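Local coordinates for protein pyruvate-formate lyase-activating enzyme (Bacteroides vulgatus ATCC 8482, PDB 3CAN) that is probably an activating enzyme of the radical SAM superfamily, here a fragment built on a parallel beta sheet, at residues A[89-100]-A[122-132]. Numbering follows the deposited sequence.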
loop_
_atom_site.group_PDB
_atom_site.type_symbol
_atom_site.label_atom_id
_atom_site.label_comp_id
_atom_site.label_asym_id
_atom_site.label_seq_id
_atom_site.Cartn_x
_atom_site.Cartn_y
_atom_site.Cartn_z
ATOM N N ALA A 89 5.241 -20.824 0.950
ATOM C CA ALA A 89 5.571 -21.310 2.289
ATOM C C ALA A 89 6.548 -22.490 2.241
ATOM O O ALA A 89 7.522 -22.546 3.020
ATOM C CB ALA A 89 4.301 -21.697 3.025
ATOM N N GLU A 90 6.293 -23.433 1.327
ATOM C CA GLU A 90 7.150 -24.624 1.187
ATOM C C GLU A 90 8.537 -24.294 0.624
ATOM O O GLU A 90 9.501 -25.043 0.835
ATOM C CB GLU A 90 6.472 -25.680 0.304
ATOM C CG GLU A 90 5.305 -26.373 0.990
ATOM C CD GLU A 90 4.557 -27.359 0.098
ATOM O OE1 GLU A 90 4.832 -27.429 -1.121
ATOM O OE2 GLU A 90 3.678 -28.063 0.627
ATOM N N ALA A 91 8.626 -23.175 -0.086
ATOM C CA ALA A 91 9.887 -22.658 -0.609
ATOM C C ALA A 91 10.703 -21.908 0.445
ATOM O O ALA A 91 11.809 -21.474 0.151
ATOM C CB ALA A 91 9.616 -21.750 -1.799
ATOM N N ASP A 92 10.162 -21.771 1.657
ATOM C CA ASP A 92 10.790 -21.053 2.764
ATOM C C ASP A 92 11.166 -19.618 2.379
ATOM O O ASP A 92 12.277 -19.170 2.623
ATOM C CB ASP A 92 12.013 -21.813 3.285
ATOM C CG ASP A 92 12.491 -21.299 4.637
ATOM O OD1 ASP A 92 11.669 -20.762 5.417
ATOM O OD2 ASP A 92 13.688 -21.465 4.924
ATOM N N PHE A 93 10.221 -18.928 1.755
ATOM C CA PHE A 93 10.446 -17.609 1.183
ATOM C C PHE A 93 9.523 -16.598 1.883
ATOM O O PHE A 93 8.377 -16.928 2.187
ATOM C CB PHE A 93 10.181 -17.656 -0.324
ATOM C CG PHE A 93 10.607 -16.420 -1.056
ATOM C CD1 PHE A 93 11.891 -16.294 -1.555
ATOM C CD2 PHE A 93 9.728 -15.362 -1.235
ATOM C CE1 PHE A 93 12.277 -15.141 -2.218
ATOM C CE2 PHE A 93 10.123 -14.221 -1.910
ATOM C CZ PHE A 93 11.393 -14.111 -2.387
ATOM N N PRO A 94 10.023 -15.365 2.154
ATOM C CA PRO A 94 9.200 -14.402 2.872
ATOM C C PRO A 94 7.956 -13.952 2.101
ATOM O O PRO A 94 8.037 -13.614 0.910
ATOM C CB PRO A 94 10.130 -13.202 3.094
ATOM C CG PRO A 94 11.403 -13.520 2.485
ATOM C CD PRO A 94 11.370 -14.836 1.849
ATOM N N TYR A 95 6.829 -13.931 2.796
ATOM C CA TYR A 95 5.593 -13.445 2.209
ATOM C C TYR A 95 4.734 -12.727 3.233
ATOM O O TYR A 95 4.804 -13.012 4.447
ATOM C CB TYR A 95 4.813 -14.591 1.541
ATOM C CG TYR A 95 4.273 -15.666 2.482
ATOM C CD1 TYR A 95 2.921 -15.731 2.789
ATOM C CD2 TYR A 95 5.115 -16.622 3.036
ATOM C CE1 TYR A 95 2.417 -16.707 3.637
ATOM C CE2 TYR A 95 4.615 -17.612 3.888
ATOM C CZ TYR A 95 3.276 -17.643 4.181
ATOM O OH TYR A 95 2.788 -18.621 5.021
ATOM N N TYR A 96 3.920 -11.801 2.734
ATOM C CA TYR A 96 2.878 -11.142 3.506
ATOM C C TYR A 96 1.530 -11.634 2.988
ATOM O O TYR A 96 1.357 -11.855 1.779
ATOM C CB TYR A 96 2.871 -9.618 3.297
ATOM C CG TYR A 96 3.988 -8.787 3.882
ATOM C CD1 TYR A 96 5.112 -9.345 4.466
ATOM C CD2 TYR A 96 3.923 -7.398 3.791
ATOM C CE1 TYR A 96 6.139 -8.529 4.978
ATOM C CE2 TYR A 96 4.924 -6.589 4.295
ATOM C CZ TYR A 96 6.025 -7.160 4.890
ATOM O OH TYR A 96 7.012 -6.334 5.373
ATOM N N ILE A 97 0.572 -11.752 3.900
ATOM C CA ILE A 97 -0.813 -12.020 3.546
ATOM C C ILE A 97 -1.640 -10.763 3.825
ATOM O O ILE A 97 -1.547 -10.180 4.901
ATOM C CB ILE A 97 -1.381 -13.200 4.356
ATOM C CG1 ILE A 97 -0.660 -14.495 3.970
ATOM C CG2 ILE A 97 -2.899 -13.325 4.118
ATOM C CD1 ILE A 97 -0.993 -15.030 2.564
ATOM N N ARG A 98 -2.442 -10.349 2.850
ATOM C CA ARG A 98 -3.356 -9.238 3.011
ATOM C C ARG A 98 -4.796 -9.722 2.973
ATOM O O ARG A 98 -5.171 -10.496 2.094
ATOM C CB ARG A 98 -3.113 -8.190 1.932
ATOM C CG ARG A 98 -1.708 -7.619 1.994
ATOM C CD ARG A 98 -0.800 -8.311 1.010
ATOM N NE ARG A 98 -1.065 -7.800 -0.338
ATOM C CZ ARG A 98 -0.607 -6.636 -0.802
ATOM N NH1 ARG A 98 0.163 -5.855 -0.041
ATOM N NH2 ARG A 98 -0.906 -6.257 -2.046
ATOM N N ILE A 99 -5.592 -9.269 3.938
ATOM C CA ILE A 99 -7.005 -9.602 4.000
ATOM C C ILE A 99 -7.796 -8.298 4.035
ATOM O O ILE A 99 -7.862 -7.640 5.069
ATOM C CB ILE A 99 -7.341 -10.475 5.212
ATOM C CG1 ILE A 99 -6.506 -11.758 5.186
ATOM C CG2 ILE A 99 -8.875 -10.800 5.237
ATOM C CD1 ILE A 99 -6.714 -12.641 6.428
ATOM N N PRO A 100 -8.349 -7.892 2.886
ATOM C CA PRO A 100 -9.269 -6.764 2.899
ATOM C C PRO A 100 -10.471 -7.222 3.698
ATOM O O PRO A 100 -11.063 -8.241 3.359
ATOM C CB PRO A 100 -9.583 -6.543 1.410
ATOM C CG PRO A 100 -8.473 -7.253 0.666
ATOM C CD PRO A 100 -8.176 -8.437 1.528
ATOM N N LEU A 122 1.099 -24.064 7.696
ATOM C CA LEU A 122 2.156 -24.002 6.703
ATOM C C LEU A 122 3.536 -24.036 7.351
ATOM O O LEU A 122 3.708 -23.573 8.487
ATOM C CB LEU A 122 1.997 -22.750 5.836
ATOM C CG LEU A 122 0.674 -22.673 5.072
ATOM C CD1 LEU A 122 0.507 -21.303 4.381
ATOM C CD2 LEU A 122 0.556 -23.837 4.066
ATOM N N PRO A 123 4.525 -24.615 6.640
ATOM C CA PRO A 123 5.857 -24.806 7.202
ATOM C C PRO A 123 6.613 -23.504 7.454
ATOM O O PRO A 123 7.561 -23.494 8.249
ATOM C CB PRO A 123 6.570 -25.660 6.142
ATOM C CG PRO A 123 5.871 -25.378 4.897
ATOM C CD PRO A 123 4.432 -25.147 5.271
ATOM N N ARG A 124 6.238 -22.438 6.739
ATOM C CA ARG A 124 6.697 -21.076 7.030
ATOM C C ARG A 124 5.470 -20.190 7.109
ATOM O O ARG A 124 4.645 -20.204 6.198
ATOM C CB ARG A 124 7.630 -20.550 5.929
ATOM C CG ARG A 124 8.155 -19.135 6.200
ATOM C CD ARG A 124 9.119 -18.605 5.138
ATOM N NE ARG A 124 9.518 -17.236 5.469
ATOM C CZ ARG A 124 10.767 -16.818 5.655
ATOM N NH1 ARG A 124 11.801 -17.646 5.524
ATOM N NH2 ARG A 124 10.987 -15.555 5.982
ATOM N N HIS A 125 5.334 -19.446 8.204
ATOM C CA HIS A 125 4.208 -18.516 8.354
ATOM C C HIS A 125 4.484 -17.216 7.609
ATOM O O HIS A 125 5.655 -16.900 7.311
ATOM C CB HIS A 125 3.990 -18.167 9.827
ATOM C CG HIS A 125 3.530 -19.317 10.662
ATOM N ND1 HIS A 125 3.528 -19.271 12.040
ATOM C CD2 HIS A 125 3.049 -20.536 10.322
ATOM C CE1 HIS A 125 3.060 -20.415 12.513
ATOM N NE2 HIS A 125 2.777 -21.205 11.493
ATOM N N PRO A 126 3.425 -16.425 7.364
ATOM C CA PRO A 126 3.659 -15.092 6.794
ATOM C C PRO A 126 4.461 -14.216 7.742
ATOM O O PRO A 126 4.374 -14.364 8.980
ATOM C CB PRO A 126 2.241 -14.518 6.590
ATOM C CG PRO A 126 1.349 -15.341 7.450
ATOM C CD PRO A 126 1.995 -16.688 7.598
ATOM N N GLU A 127 5.245 -13.305 7.169
ATOM C CA GLU A 127 5.949 -12.301 7.963
ATOM C C GLU A 127 4.963 -11.495 8.799
ATOM O O GLU A 127 5.215 -11.154 9.963
ATOM C CB GLU A 127 6.701 -11.333 7.056
ATOM C CG GLU A 127 7.789 -11.973 6.220
ATOM C CD GLU A 127 8.845 -12.653 7.050
ATOM O OE1 GLU A 127 9.681 -11.932 7.639
ATOM O OE2 GLU A 127 8.853 -13.899 7.113
ATOM N N ILE A 128 3.852 -11.163 8.170
ATOM C CA ILE A 128 2.769 -10.426 8.790
ATOM C C ILE A 128 1.497 -10.689 7.993
ATOM O O ILE A 128 1.546 -10.999 6.792
ATOM C CB ILE A 128 3.050 -8.893 8.826
ATOM C CG1 ILE A 128 2.067 -8.152 9.739
ATOM C CG2 ILE A 128 2.981 -8.275 7.415
ATOM C CD1 ILE A 128 2.160 -8.520 11.160
ATOM N N ILE A 129 0.371 -10.614 8.688
ATOM C CA ILE A 129 -0.941 -10.613 8.063
ATOM C C ILE A 129 -1.531 -9.213 8.249
ATOM O O ILE A 129 -1.751 -8.778 9.381
ATOM C CB ILE A 129 -1.868 -11.669 8.676
ATOM C CG1 ILE A 129 -1.275 -13.077 8.544
ATOM C CG2 ILE A 129 -3.246 -11.630 8.003
ATOM C CD1 ILE A 129 -1.968 -14.126 9.431
ATOM N N ASN A 130 -1.765 -8.516 7.142
ATOM C CA ASN A 130 -2.346 -7.175 7.160
ATOM C C ASN A 130 -3.850 -7.233 6.963
ATOM O O ASN A 130 -4.322 -7.619 5.886
ATOM C CB ASN A 130 -1.745 -6.312 6.053
ATOM C CG ASN A 130 -0.254 -6.184 6.174
ATOM O OD1 ASN A 130 0.244 -5.515 7.080
ATOM N ND2 ASN A 130 0.473 -6.849 5.275
ATOM N N LEU A 131 -4.592 -6.881 8.005
ATOM C CA LEU A 131 -6.045 -6.737 7.912
ATOM C C LEU A 131 -6.335 -5.301 7.473
ATOM O O LEU A 131 -5.951 -4.349 8.147
ATOM C CB LEU A 131 -6.728 -7.052 9.251
ATOM C CG LEU A 131 -6.446 -8.427 9.866
ATOM C CD1 LEU A 131 -7.281 -8.628 11.137
ATOM C CD2 LEU A 131 -6.704 -9.535 8.849
ATOM N N LEU A 132 -6.979 -5.155 6.323
ATOM C CA LEU A 132 -7.246 -3.848 5.731
ATOM C C LEU A 132 -8.752 -3.577 5.767
ATOM O O LEU A 132 -9.479 -3.986 4.856
ATOM C CB LEU A 132 -6.721 -3.818 4.294
ATOM C CG LEU A 132 -5.294 -4.350 4.141
ATOM C CD1 LEU A 132 -4.912 -4.516 2.680
ATOM C CD2 LEU A 132 -4.302 -3.433 4.864
HETATM O O HOH W 1 10.441 -23.032 6.948
HETATM O O HOH W 2 7.222 -15.414 5.563
#
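Arg124 reaches across to the turn after helix 79-90 with its chain extended from CG to NE, CG anti to the backbone N (chi1 -179°), and its guanidinium lies with one face over the Phe93-Pro94 peptide. At its edge NH1 forms a salt bridge across the contact to Asp92 OD1 (3.1 Å), meeting it from above the carboxylate plane, while NH2 forms one to Glu127 OE2 (2.9 Å) of its own segment, so two carboxylates hold the group's rotation. A water accepts from Arg124 NE and Tyr95 N and donates to His125 O and Glu127 OE2, tying both loops together. Asp92, at positive phi, closes the helix in a Schellman motif.

Tyr95 CG sits between the backbone N and the carbonyl carbon (chi1 66°), sending the ring back along the loop until OH donates to Arg124 O (2.7 Å) near the ring plane; Pro126 CA lies over one ring face, a CH-pi contact 3.8 Å from the centroid. The Tyr96 ring, on the opposite face of the sheet from Ile97, carries Ile128 CG2 almost centrally over its face (3.7 Å from the centroid).

Beyond the loops, Ile97 and Ile99 pack beside Ile129 and Leu131, whose other neighbours include helix 161-173. Alternating backbone bonds, such as Ile99 N to Asn130 O (2.9 Å), join strands 95-101 and 128-133 in a beta-alpha-beta unit through helix 109-121, consistent with the partial TIM-barrel fold of radical SAM proteins, of which this fragment carries a six-stranded parallel sheet.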